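PDB 3IAL: prolyl-tRNA synthetase from Giardia lamblia ATCC 50803, which probably attaches L-proline to tRNA(Pro) at the expense of ATP, by way of a prolyl-adenylate intermediate. Local coordinates for residues I304-C309 against G323-I328; Q319-K324 against I366-R371; E327-L332 against V340-D345; S334-R339 against L411-V416. One frame throughout, in Å; residues are numbered along the deposited sequence.

Overall arrangement
Helix 315-334 of the anticodon-binding domain is common to interactions 1, 2 and 3, which press overlapping parts of it against three neighbouring strands of one five-stranded mixed sheet. Interactions 1 and 2, with centres about 4 Å apart, are buried; interaction 1 rests on side-chain packing, whereas in interaction 2 valine methyls lie mostly against backbone, beside a polar, exposed glutamine. Interaction 3 lies nearer the edge of the sheet and is partly buried, with acidic side chains in the loop that follows its strand. Interaction 4 begins where the helix ends. It too is partly buried, and there a leucine meets the cap of helix 416-438, mixing apolar packing with an amide that is held by backbone groups.

Interaction 1: residues I304-C309 against G323-I328; sequences IIPIGC and GKVNEI
Ile304 and Val325 meet through their methyl branches, and they supply most of the surface buried here. The contact is wholly apolar. Ile304 CG2 lies 3.7 Å from Val325 CG1, the two side chains sliding past each other in opposite directions. The longer arm of Ile304 goes elsewhere: with CD1 anti to CA about the CB-CG1 bond (chi2 -177°), the arm is extended, reaches one helical turn further and sets CD1 3.5 Å from Ile328 CG2. One isoleucine thus engages two helix residues three positions apart, which suits a residue with two branches of unequal length. Pro306, two residues along the strand and therefore facing the same side of the sheet, adds a looser touch, its CG 4.5 Å from Val325 CG2. The proline ring offers a compact, rigid apolar surface, which touches Leu322 as well as Val325.

Polar groups work within the helix and not across the interface. Ile328 N donates to Lys324 O at 2.9 Å, while on the outer side Lys324 NZ and Glu327 OE1 form only a long salt bridge of 3.9 Å.

The strand segment 304-307 and the helix segment run nearly antiparallel, at 168° with axes 9.2 Å apart, as expected for the first strand and the helix of a beta-alpha-beta unit. Strand 302-307 is flanked by strands 340-342 and 364-369, which bind its backbone. Helix 350-359 packs on Ile305 from the other face of the sheet, and helix 395-399 covers Ile328.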
loop_
_atom_site.group_PDB
_atom_site.type_symbol
_atom_site.label_atom_id
_atom_site.label_comp_id
_atom_site.label_asym_id
_atom_site.label_seq_id
_atom_site.Cartn_x
_atom_site.Cartn_y
_atom_site.Cartn_z
ATOM N N ILE B 304 -21.850 -6.804 16.605
ATOM C CA ILE B 304 -22.695 -7.635 17.451
ATOM C C ILE B 304 -22.888 -6.898 18.760
ATOM O O ILE B 304 -21.920 -6.516 19.404
ATOM C CB ILE B 304 -22.072 -9.021 17.711
ATOM C CG1 ILE B 304 -21.621 -9.671 16.402
ATOM C CG2 ILE B 304 -23.071 -9.929 18.392
ATOM C CD1 ILE B 304 -21.054 -11.083 16.579
ATOM N N ILE B 305 -24.141 -6.691 19.148
ATOM C CA ILE B 305 -24.458 -5.917 20.340
ATOM C C ILE B 305 -25.172 -6.779 21.384
ATOM O O ILE B 305 -26.289 -7.237 21.154
ATOM C CB ILE B 305 -25.326 -4.693 19.996
ATOM C CG1 ILE B 305 -24.586 -3.785 19.004
ATOM C CG2 ILE B 305 -25.675 -3.904 21.269
ATOM C CD1 ILE B 305 -25.459 -2.706 18.373
ATOM N N PRO B 306 -24.515 -7.024 22.527
ATOM C CA PRO B 306 -25.217 -7.660 23.637
ATOM C C PRO B 306 -26.260 -6.704 24.208
ATOM O O PRO B 306 -25.933 -5.560 24.490
ATOM C CB PRO B 306 -24.110 -7.927 24.670
ATOM C CG PRO B 306 -22.832 -7.524 24.039
ATOM C CD PRO B 306 -23.132 -6.666 22.873
ATOM N N ILE B 307 -27.505 -7.156 24.345
ATOM C CA ILE B 307 -28.560 -6.315 24.905
ATOM C C ILE B 307 -29.051 -6.858 26.241
ATOM O O ILE B 307 -28.928 -8.058 26.524
ATOM C CB ILE B 307 -29.759 -6.114 23.933
ATOM C CG1 ILE B 307 -30.482 -7.428 23.631
ATOM C CG2 ILE B 307 -29.296 -5.450 22.649
ATOM C CD1 ILE B 307 -31.693 -7.254 22.719
ATOM N N GLY B 308 -29.592 -5.952 27.058
ATOM C CA GLY B 308 -30.173 -6.301 28.348
ATOM C C GLY B 308 -29.207 -6.803 29.405
ATOM O O GLY B 308 -29.632 -7.419 30.378
ATOM N N CYS B 309 -27.913 -6.544 29.225
ATOM C CA CYS B 309 -26.912 -6.918 30.222
ATOM C C CYS B 309 -26.818 -5.865 31.330
ATOM O O CYS B 309 -27.326 -4.749 31.190
ATOM C CB CYS B 309 -25.548 -7.133 29.566
ATOM S SG CYS B 309 -25.480 -8.562 28.439
ATOM N N GLY B 323 -20.908 -14.885 26.279
ATOM C CA GLY B 323 -20.301 -16.116 25.774
ATOM C C GLY B 323 -20.747 -16.506 24.369
ATOM O O GLY B 323 -19.926 -16.917 23.546
ATOM N N LYS B 324 -22.041 -16.388 24.086
ATOM C CA LYS B 324 -22.567 -16.753 22.769
ATOM C C LYS B 324 -22.212 -15.708 21.711
ATOM O O LYS B 324 -21.933 -16.058 20.568
ATOM C CB LYS B 324 -24.084 -16.957 22.821
ATOM C CG LYS B 324 -24.690 -17.572 21.553
ATOM C CD LYS B 324 -24.281 -19.028 21.331
ATOM C CE LYS B 324 -24.841 -19.955 22.403
ATOM N NZ LYS B 324 -24.664 -21.386 22.033
ATOM N N VAL B 325 -22.238 -14.431 22.095
ATOM C CA VAL B 325 -21.770 -13.350 21.226
ATOM C C VAL B 325 -20.351 -13.632 20.701
ATOM O O VAL B 325 -20.069 -13.397 19.527
ATOM C CB VAL B 325 -21.845 -11.972 21.948
ATOM C CG1 VAL B 325 -20.992 -10.919 21.245
ATOM C CG2 VAL B 325 -23.300 -11.505 22.048
ATOM N N ASN B 326 -19.481 -14.162 21.564
ATOM C CA ASN B 326 -18.110 -14.517 21.178
ATOM C C ASN B 326 -18.047 -15.690 20.196
ATOM O O ASN B 326 -17.273 -15.657 19.245
ATOM C CB ASN B 326 -17.252 -14.824 22.417
ATOM C CG ASN B 326 -16.969 -13.584 23.264
ATOM O OD1 ASN B 326 -16.847 -12.481 22.747
ATOM N ND2 ASN B 326 -16.851 -13.774 24.574
ATOM N N GLU B 327 -18.863 -16.716 20.425
ATOM C CA GLU B 327 -18.939 -17.860 19.511
ATOM C C GLU B 327 -19.476 -17.463 18.135
ATOM O O GLU B 327 -19.068 -18.034 17.122
ATOM C CB GLU B 327 -19.819 -18.973 20.087
ATOM C CG GLU B 327 -19.278 -19.630 21.349
ATOM C CD GLU B 327 -20.253 -20.639 21.932
ATOM O OE1 GLU B 327 -20.860 -21.400 21.146
ATOM O OE2 GLU B 327 -20.419 -20.668 23.172
ATOM N N ILE B 328 -20.412 -16.512 18.106
ATOM C CA ILE B 328 -20.883 -15.939 16.848
ATOM C C ILE B 328 -19.746 -15.158 16.181
ATOM O O ILE B 328 -19.443 -15.379 15.011
ATOM C CB ILE B 328 -22.104 -15.020 17.052
ATOM C CG1 ILE B 328 -23.332 -15.847 17.454
ATOM C CG2 ILE B 328 -22.415 -14.243 15.788
ATOM C CD1 ILE B 328 -24.594 -15.014 17.653
#

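Interaction 2: residues Q319-K324 against I366-R371; sequences QQVLGK and IEVGQR
Gln370 OE1 is gripped by Asn314 ND2 and, more weakly, by Ser317 OG, both close to the start of helix 315-334, while the backbone of the same glutamine receives Val321. The amide thus ties the beginning of the short helix 370-374 to the neighbourhood where the long helix starts. A long polar side chain suits this solvent-facing position because its aliphatic part can lie beside a valine while its end stays among polar groups.

Val321 carries the apolar contact. Its two methyls divide the work: CG1, anti to the backbone N (chi1 167°), comes to 3.6 Å from Val368 O, and CG2 rests 3.6 Å from Gln370 N and 4.3 Å from Gln370 CB. Neither approach is a hydrogen bond; the methyls simply lie against the main chain where strand gives way to helix. Gly369, at the N-cap position of helix 370-374, offers its main chain to the valine: Val321 CG2 packs 3.9 Å from Gly369 C. Between side chains the touch is looser, with 4.4 Å separating Val321 CG1 from Val368 CG1. Compact beta-branched residues suit both places, packing helix and strand together with short, rigid side chains.

Val368 also leans on Val325 and Ile328 further along helix 315-334. Its strand, 364-369, is central in the sheet, between strand 302-307, which runs parallel to it, and strand 377-382, which runs antiparallel. Leu373 of helix 370-374 closes over Val321 from beyond the end of the strand.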
loop_
_atom_site.group_PDB
_atom_site.type_symbol
_atom_site.label_atom_id
_atom_site.label_comp_id
_atom_site.label_asym_id
_atom_site.label_seq_id
_atom_site.Cartn_x
_atom_site.Cartn_y
_atom_site.Cartn_z
ATOM N N GLN B 319 -22.921 -13.543 31.373
ATOM C CA GLN B 319 -21.821 -14.398 30.910
ATOM C C GLN B 319 -22.248 -15.328 29.774
ATOM O O GLN B 319 -21.486 -15.556 28.839
ATOM C CB GLN B 319 -21.246 -15.231 32.061
ATOM C CG GLN B 319 -20.401 -14.440 33.056
ATOM C CD GLN B 319 -19.751 -15.324 34.114
ATOM O OE1 GLN B 319 -19.247 -16.408 33.812
ATOM N NE2 GLN B 319 -19.759 -14.860 35.361
ATOM N N GLN B 320 -23.464 -15.861 29.859
ATOM C CA GLN B 320 -23.995 -16.744 28.817
ATOM C C GLN B 320 -24.267 -15.982 27.518
ATOM O O GLN B 320 -23.986 -16.481 26.430
ATOM C CB GLN B 320 -25.282 -17.426 29.290
ATOM C CG GLN B 320 -25.093 -18.377 30.471
ATOM C CD GLN B 320 -26.406 -18.762 31.130
ATOM O OE1 GLN B 320 -27.466 -18.726 30.506
ATOM N NE2 GLN B 320 -26.337 -19.138 32.400
ATOM N N VAL B 321 -24.828 -14.780 27.640
ATOM C CA VAL B 321 -25.089 -13.938 26.476
ATOM C C VAL B 321 -23.766 -13.526 25.857
ATOM O O VAL B 321 -23.546 -13.747 24.668
ATOM C CB VAL B 321 -25.931 -12.696 26.844
ATOM C CG1 VAL B 321 -25.932 -11.675 25.713
ATOM C CG2 VAL B 321 -27.353 -13.121 27.193
ATOM N N LEU B 322 -22.880 -12.964 26.678
ATOM C CA LEU B 322 -21.559 -12.535 26.221
ATOM C C LEU B 322 -20.750 -13.713 25.667
ATOM O O LEU B 322 -20.018 -13.561 24.689
ATOM C CB LEU B 322 -20.792 -11.828 27.345
ATOM C CG LEU B 322 -21.354 -10.472 27.804
ATOM C CD1 LEU B 322 -20.617 -9.966 29.041
ATOM C CD2 LEU B 322 -21.292 -9.433 26.696
ATOM N N GLY B 323 -20.908 -14.885 26.279
ATOM C CA GLY B 323 -20.301 -16.116 25.774
ATOM C C GLY B 323 -20.747 -16.506 24.369
ATOM O O GLY B 323 -19.926 -16.917 23.546
ATOM N N LYS B 324 -22.041 -16.388 24.086
ATOM C CA LYS B 324 -22.567 -16.753 22.769
ATOM C C LYS B 324 -22.212 -15.708 21.711
ATOM O O LYS B 324 -21.933 -16.058 20.568
ATOM C CB LYS B 324 -24.084 -16.957 22.821
ATOM C CG LYS B 324 -24.690 -17.572 21.553
ATOM C CD LYS B 324 -24.281 -19.028 21.331
ATOM C CE LYS B 324 -24.841 -19.955 22.403
ATOM N NZ LYS B 324 -24.664 -21.386 22.033
ATOM N N ILE B 366 -26.055 -7.457 14.630
ATOM C CA ILE B 366 -26.731 -8.571 15.230
ATOM C C ILE B 366 -26.963 -8.198 16.695
ATOM O O ILE B 366 -26.040 -7.752 17.372
ATOM C CB ILE B 366 -25.883 -9.858 15.147
ATOM C CG1 ILE B 366 -25.506 -10.175 13.696
ATOM C CG2 ILE B 366 -26.638 -11.043 15.764
ATOM C CD1 ILE B 366 -24.584 -11.376 13.550
ATOM N N GLU B 367 -28.194 -8.365 17.171
ATOM C CA GLU B 367 -28.516 -8.137 18.570
ATOM C C GLU B 367 -28.783 -9.490 19.213
ATOM O O GLU B 367 -29.541 -10.291 18.683
ATOM C CB GLU B 367 -29.734 -7.229 18.707
ATOM C CG GLU B 367 -29.519 -5.835 18.119
ATOM C CD GLU B 367 -30.758 -4.954 18.179
ATOM O OE1 GLU B 367 -31.709 -5.295 18.904
ATOM O OE2 GLU B 367 -30.770 -3.906 17.503
ATOM N N VAL B 368 -28.127 -9.733 20.341
ATOM C CA VAL B 368 -28.262 -10.966 21.093
ATOM C C VAL B 368 -28.538 -10.590 22.542
ATOM O O VAL B 368 -27.760 -9.858 23.150
ATOM C CB VAL B 368 -26.962 -11.791 21.029
ATOM C CG1 VAL B 368 -27.142 -13.123 21.738
ATOM C CG2 VAL B 368 -26.508 -11.993 19.573
ATOM N N GLY B 369 -29.657 -11.071 23.081
ATOM C CA GLY B 369 -30.024 -10.836 24.475
ATOM C C GLY B 369 -30.519 -12.101 25.157
ATOM O O GLY B 369 -30.715 -13.131 24.514
ATOM N N GLN B 370 -30.732 -12.008 26.468
ATOM C CA GLN B 370 -31.133 -13.158 27.280
ATOM C C GLN B 370 -32.383 -13.834 26.726
ATOM O O GLN B 370 -32.402 -15.048 26.531
ATOM C CB GLN B 370 -31.362 -12.728 28.739
ATOM C CG GLN B 370 -31.842 -13.846 29.667
ATOM C CD GLN B 370 -32.295 -13.338 31.027
ATOM O OE1 GLN B 370 -31.779 -12.345 31.544
ATOM N NE2 GLN B 370 -33.263 -14.032 31.619
ATOM N N ARG B 371 -33.425 -13.043 26.478
ATOM C CA ARG B 371 -34.707 -13.577 26.017
ATOM C C ARG B 371 -34.555 -14.316 24.691
ATOM O O ARG B 371 -34.950 -15.473 24.571
ATOM C CB ARG B 371 -35.743 -12.455 25.888
ATOM C CG ARG B 371 -37.102 -12.915 25.366
ATOM C CD ARG B 371 -38.145 -11.810 25.435
ATOM N NE ARG B 371 -39.079 -11.881 24.308
ATOM C CZ ARG B 371 -38.852 -11.385 23.089
ATOM N NH1 ARG B 371 -37.710 -10.759 22.796
ATOM N NH2 ARG B 371 -39.781 -11.516 22.147
#

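Interaction 3: residues E327-L332 against V340-D345; sequences EIADTL and VSIDDD
The closing half of a beta-alpha-beta crossover is secured where Ala329 and Leu332 on the helix rest on Val340 and Ile342 of the returning strand, which takes its backbone bonds from strand 302-307 beside it. Helix and strand segments are nearly antiparallel, at 165°, with axes 8.8 Å apart. Ala329 is placed at their closest backbone approach, where its small side chain lets the two backbones come close (CA atoms of Ala329 and Val340 6.2 Å apart): its CB lies 4.0 Å from Val340 CG1 and equally far from Ile342 CD1. Val340, with CG1 anti to the backbone N (chi1 -179°), aims one methyl at each helix residue, and its CG2 settles 3.7 Å from Leu332 CB. The leucine and valine side chains cross at about a right angle.

Thr331 faces elsewhere and folds its hydroxyl back onto the helix. OG1 donates to Glu327 O at 3.0 Å, which also receives Thr331 N at 3.2 Å, giving that carbonyl two donors. Beyond the strand, Asp343 OD1 accepts from Asp345 N at 3.1 Å in an Asx turn. Its other oxygen is bound by Tyr357 OH, and the two bonds, one to each oxygen, help fix the carboxylate's rotation.

Thr331 thus bonds back to its own helix, and Asp343 to its own turn and to Tyr357. No hydrogen bond joins the two segments, so shape and the exclusion of water from aliphatic groups hold them together.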
loop_
_atom_site.group_PDB
_atom_site.type_symbol
_atom_site.label_atom_id
_atom_site.label_comp_id
_atom_site.label_asym_id
_atom_site.label_seq_id
_atom_site.Cartn_x
_atom_site.Cartn_y
_atom_site.Cartn_z
ATOM N N GLU B 327 -18.863 -16.716 20.425
ATOM C CA GLU B 327 -18.939 -17.860 19.511
ATOM C C GLU B 327 -19.476 -17.463 18.135
ATOM O O GLU B 327 -19.068 -18.034 17.122
ATOM C CB GLU B 327 -19.819 -18.973 20.087
ATOM C CG GLU B 327 -19.278 -19.630 21.349
ATOM C CD GLU B 327 -20.253 -20.639 21.932
ATOM O OE1 GLU B 327 -20.860 -21.400 21.146
ATOM O OE2 GLU B 327 -20.419 -20.668 23.172
ATOM N N ILE B 328 -20.412 -16.512 18.106
ATOM C CA ILE B 328 -20.883 -15.939 16.848
ATOM C C ILE B 328 -19.746 -15.158 16.181
ATOM O O ILE B 328 -19.443 -15.379 15.011
ATOM C CB ILE B 328 -22.104 -15.020 17.052
ATOM C CG1 ILE B 328 -23.332 -15.847 17.454
ATOM C CG2 ILE B 328 -22.415 -14.243 15.788
ATOM C CD1 ILE B 328 -24.594 -15.014 17.653
ATOM N N ALA B 329 -19.105 -14.269 16.937
ATOM C CA ALA B 329 -17.986 -13.493 16.405
ATOM C C ALA B 329 -16.872 -14.392 15.842
ATOM O O ALA B 329 -16.373 -14.140 14.747
ATOM C CB ALA B 329 -17.434 -12.545 17.467
ATOM N N ASP B 330 -16.505 -15.436 16.582
ATOM C CA ASP B 330 -15.413 -16.329 16.182
ATOM C C ASP B 330 -15.729 -17.100 14.899
ATOM O O ASP B 330 -14.871 -17.235 14.037
ATOM C CB ASP B 330 -15.046 -17.305 17.314
ATOM C CG ASP B 330 -14.350 -16.617 18.491
ATOM O OD1 ASP B 330 -13.736 -15.546 18.294
ATOM O OD2 ASP B 330 -14.412 -17.157 19.621
ATOM N N THR B 331 -16.958 -17.599 14.783
ATOM C CA THR B 331 -17.423 -18.241 13.551
ATOM C C THR B 331 -17.391 -17.272 12.354
ATOM O O THR B 331 -16.830 -17.591 11.302
ATOM C CB THR B 331 -18.846 -18.797 13.734
ATOM O OG1 THR B 331 -18.821 -19.837 14.716
ATOM C CG2 THR B 331 -19.398 -19.359 12.426
ATOM N N LEU B 332 -17.977 -16.087 12.522
ATOM C CA LEU B 332 -17.992 -15.082 11.448
ATOM C C LEU B 332 -16.578 -14.649 11.009
ATOM O O LEU B 332 -16.346 -14.411 9.823
ATOM C CB LEU B 332 -18.811 -13.853 11.851
ATOM C CG LEU B 332 -20.289 -14.058 12.193
ATOM C CD1 LEU B 332 -20.943 -12.701 12.411
ATOM C CD2 LEU B 332 -21.033 -14.860 11.127
ATOM N N VAL B 340 -15.573 -8.291 12.263
ATOM C CA VAL B 340 -16.629 -8.274 13.261
ATOM C C VAL B 340 -16.192 -7.465 14.468
ATOM O O VAL B 340 -15.048 -7.556 14.897
ATOM C CB VAL B 340 -16.969 -9.714 13.702
ATOM C CG1 VAL B 340 -18.083 -9.724 14.739
ATOM C CG2 VAL B 340 -17.338 -10.557 12.478
ATOM N N SER B 341 -17.106 -6.663 15.000
ATOM C CA SER B 341 -16.871 -5.946 16.249
ATOM C C SER B 341 -17.949 -6.296 17.280
ATOM O O SER B 341 -19.093 -6.596 16.920
ATOM C CB SER B 341 -16.855 -4.441 16.003
ATOM O OG SER B 341 -16.399 -3.763 17.157
ATOM N N ILE B 342 -17.566 -6.259 18.555
ATOM C CA ILE B 342 -18.473 -6.484 19.680
ATOM C C ILE B 342 -18.491 -5.214 20.518
ATOM O O ILE B 342 -17.449 -4.827 21.058
ATOM C CB ILE B 342 -17.984 -7.641 20.579
ATOM C CG1 ILE B 342 -17.852 -8.945 19.788
ATOM C CG2 ILE B 342 -18.941 -7.855 21.779
ATOM C CD1 ILE B 342 -17.190 -10.080 20.594
ATOM N N ASP B 343 -19.658 -4.568 20.625
ATOM C CA ASP B 343 -19.818 -3.372 21.465
ATOM C C ASP B 343 -20.434 -3.734 22.804
ATOM O O ASP B 343 -21.650 -3.627 22.984
ATOM C CB ASP B 343 -20.685 -2.310 20.776
ATOM C CG ASP B 343 -20.669 -0.967 21.506
ATOM O OD1 ASP B 343 -20.606 -0.944 22.749
ATOM O OD2 ASP B 343 -20.736 0.080 20.843
ATOM N N ASP B 344 -19.586 -4.114 23.753
ATOM C CA ASP B 344 -20.045 -4.505 25.085
ATOM C C ASP B 344 -20.046 -3.350 26.096
ATOM O O ASP B 344 -19.926 -3.586 27.293
ATOM C CB ASP B 344 -19.212 -5.690 25.609
ATOM C CG ASP B 344 -17.714 -5.412 25.622
ATOM O OD1 ASP B 344 -17.286 -4.297 25.234
ATOM O OD2 ASP B 344 -16.961 -6.326 26.015
ATOM N N ASP B 345 -20.177 -2.110 25.622
ATOM C CA ASP B 345 -20.245 -0.950 26.520
ATOM C C ASP B 345 -21.683 -0.773 26.994
ATOM O O ASP B 345 -22.508 -0.198 26.288
ATOM C CB ASP B 345 -19.743 0.331 25.838
ATOM C CG ASP B 345 -19.705 1.534 26.788
ATOM O OD1 ASP B 345 -19.890 1.345 28.013
ATOM O OD2 ASP B 345 -19.490 2.674 26.315
#

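Interaction 4: residues S334-R339 against L411-V416; sequences SKLGLR and LVVKNV
Leu336 sends its two methyls against different residues. CD2 presses on Val413 CG1 at 3.4 Å, tighter than ordinary carbon packing, and the two side chains meet at a slant. CD1 lies over the face of the Asn415 amide, and the two side chains cross at about a right angle. It is on the oxygen side, 3.1 Å from Asn415 OD1 and 3.4 Å from Asn415 CG, a close contact but not a hydrogen bond. Asn415 CB touches both methyls, 3.7 Å from Leu336 CD1 and from Leu336 CD2. A branched leucine suits this place because one residue can cover both a valine and the face of an amide. At the margin, Lys335 O sits 4.0 Å from Val413 CG1.

The next shell holds the amide still. Asn415 CG stands anti to the backbone N (chi1 171°), and ND2 is hydrogen-bonded to the carbonyls of Lys400 and Val398. OD1 accepts weakly from the backbone N of Ile417 and Lys418. On the other side, Gly337 leaves the helical path with positive phi (74°), a conformation glycine adopts easily, and turns the chain towards strand 340-342.

The whole is characteristic of a helix N-cap: Asn415 follows strand 411-414 and, at the N-cap position, opens helix 416-438, with the loop after helix 315-334 packed against the cap.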
loop_
_atom_site.group_PDB
_atom_site.type_symbol
_atom_site.label_atom_id
_atom_site.label_comp_id
_atom_site.label_asym_id
_atom_site.label_seq_id
_atom_site.Cartn_x
_atom_site.Cartn_y
_atom_site.Cartn_z
ATOM N N SER B 334 -13.433 -16.466 11.736
ATOM C CA SER B 334 -12.564 -17.589 11.385
ATOM C C SER B 334 -13.018 -18.361 10.145
ATOM O O SER B 334 -12.193 -18.708 9.299
ATOM C CB SER B 334 -12.431 -18.541 12.576
ATOM O OG SER B 334 -12.106 -17.815 13.748
ATOM N N LYS B 335 -14.320 -18.625 10.036
ATOM C CA LYS B 335 -14.851 -19.448 8.938
ATOM C C LYS B 335 -15.223 -18.647 7.683
ATOM O O LYS B 335 -15.169 -19.180 6.576
ATOM C CB LYS B 335 -16.075 -20.255 9.401
ATOM C CG LYS B 335 -15.753 -21.468 10.262
ATOM C CD LYS B 335 -15.109 -22.599 9.452
ATOM C CE LYS B 335 -15.155 -23.922 10.203
ATOM N NZ LYS B 335 -14.084 -24.859 9.754
ATOM N N LEU B 336 -15.616 -17.385 7.855
ATOM C CA LEU B 336 -16.079 -16.562 6.737
ATOM C C LEU B 336 -15.137 -15.410 6.376
ATOM O O LEU B 336 -15.281 -14.815 5.311
ATOM C CB LEU B 336 -17.475 -16.004 7.042
ATOM C CG LEU B 336 -18.556 -17.029 7.402
ATOM C CD1 LEU B 336 -19.841 -16.332 7.872
ATOM C CD2 LEU B 336 -18.831 -17.948 6.220
ATOM N N GLY B 337 -14.194 -15.082 7.258
ATOM C CA GLY B 337 -13.258 -13.983 7.014
ATOM C C GLY B 337 -13.859 -12.592 7.164
ATOM O O GLY B 337 -13.307 -11.621 6.652
ATOM N N LEU B 338 -14.982 -12.491 7.876
ATOM C CA LEU B 338 -15.662 -11.207 8.076
ATOM C C LEU B 338 -14.984 -10.392 9.164
ATOM O O LEU B 338 -14.385 -10.949 10.085
ATOM C CB LEU B 338 -17.126 -11.422 8.455
ATOM C CG LEU B 338 -18.005 -12.138 7.425
ATOM C CD1 LEU B 338 -19.457 -12.167 7.908
ATOM C CD2 LEU B 338 -17.895 -11.468 6.054
ATOM N N ARG B 339 -15.068 -9.073 9.043
ATOM C CA ARG B 339 -14.589 -8.167 10.064
ATOM C C ARG B 339 -15.763 -7.929 11.000
ATOM O O ARG B 339 -16.817 -7.464 10.584
ATOM C CB ARG B 339 -14.074 -6.867 9.442
ATOM C CG ARG B 339 -12.875 -7.089 8.503
ATOM C CD ARG B 339 -12.375 -5.814 7.844
ATOM N NE ARG B 339 -13.293 -5.287 6.830
ATOM C CZ ARG B 339 -13.343 -5.678 5.553
ATOM N NH1 ARG B 339 -12.533 -6.620 5.088
ATOM N NH2 ARG B 339 -14.210 -5.112 4.724
ATOM N N LEU B 411 -12.464 -22.557 -3.012
ATOM C CA LEU B 411 -13.322 -22.766 -1.848
ATOM C C LEU B 411 -14.547 -21.853 -1.905
ATOM O O LEU B 411 -14.414 -20.632 -1.993
ATOM C CB LEU B 411 -12.537 -22.512 -0.557
ATOM C CG LEU B 411 -13.179 -22.964 0.754
ATOM C CD1 LEU B 411 -13.322 -24.479 0.803
ATOM C CD2 LEU B 411 -12.357 -22.465 1.936
ATOM N N VAL B 412 -15.732 -22.461 -1.863
ATOM C CA VAL B 412 -17.001 -21.739 -1.890
ATOM C C VAL B 412 -17.719 -21.942 -0.549
ATOM O O VAL B 412 -18.280 -23.013 -0.291
ATOM C CB VAL B 412 -17.898 -22.243 -3.042
ATOM C CG1 VAL B 412 -19.247 -21.539 -3.026
ATOM C CG2 VAL B 412 -17.203 -22.046 -4.380
ATOM N N VAL B 413 -17.677 -20.916 0.300
ATOM C CA VAL B 413 -18.276 -20.969 1.631
ATOM C C VAL B 413 -19.654 -20.314 1.615
ATOM O O VAL B 413 -19.849 -19.300 0.946
ATOM C CB VAL B 413 -17.375 -20.278 2.674
ATOM C CG1 VAL B 413 -17.966 -20.405 4.069
ATOM C CG2 VAL B 413 -15.978 -20.888 2.646
ATOM N N LYS B 414 -20.604 -20.907 2.338
ATOM C CA LYS B 414 -21.987 -20.419 2.376
ATOM C C LYS B 414 -22.497 -20.283 3.813
ATOM O O LYS B 414 -22.259 -21.151 4.656
ATOM C CB LYS B 414 -22.905 -21.361 1.598
ATOM C CG LYS B 414 -22.680 -21.349 0.095
ATOM C CD LYS B 414 -23.588 -22.353 -0.599
ATOM C CE LYS B 414 -23.279 -22.451 -2.082
ATOM N NZ LYS B 414 -23.891 -23.663 -2.688
ATOM N N ASN B 415 -23.223 -19.197 4.070
ATOM C CA ASN B 415 -23.668 -18.848 5.413
ATOM C C ASN B 415 -24.735 -17.759 5.340
ATOM O O ASN B 415 -24.711 -16.922 4.440
ATOM C CB ASN B 415 -22.470 -18.370 6.237
ATOM C CG ASN B 415 -22.870 -17.778 7.576
ATOM O OD1 ASN B 415 -22.953 -16.558 7.725
ATOM N ND2 ASN B 415 -23.116 -18.640 8.558
ATOM N N VAL B 416 -25.659 -17.764 6.291
ATOM C CA VAL B 416 -26.766 -16.819 6.283
ATOM C C VAL B 416 -26.289 -15.362 6.390
ATOM O O VAL B 416 -26.811 -14.503 5.702
ATOM C CB VAL B 416 -27.818 -17.152 7.389
ATOM C CG1 VAL B 416 -27.290 -16.817 8.771
ATOM C CG2 VAL B 416 -29.137 -16.437 7.116
#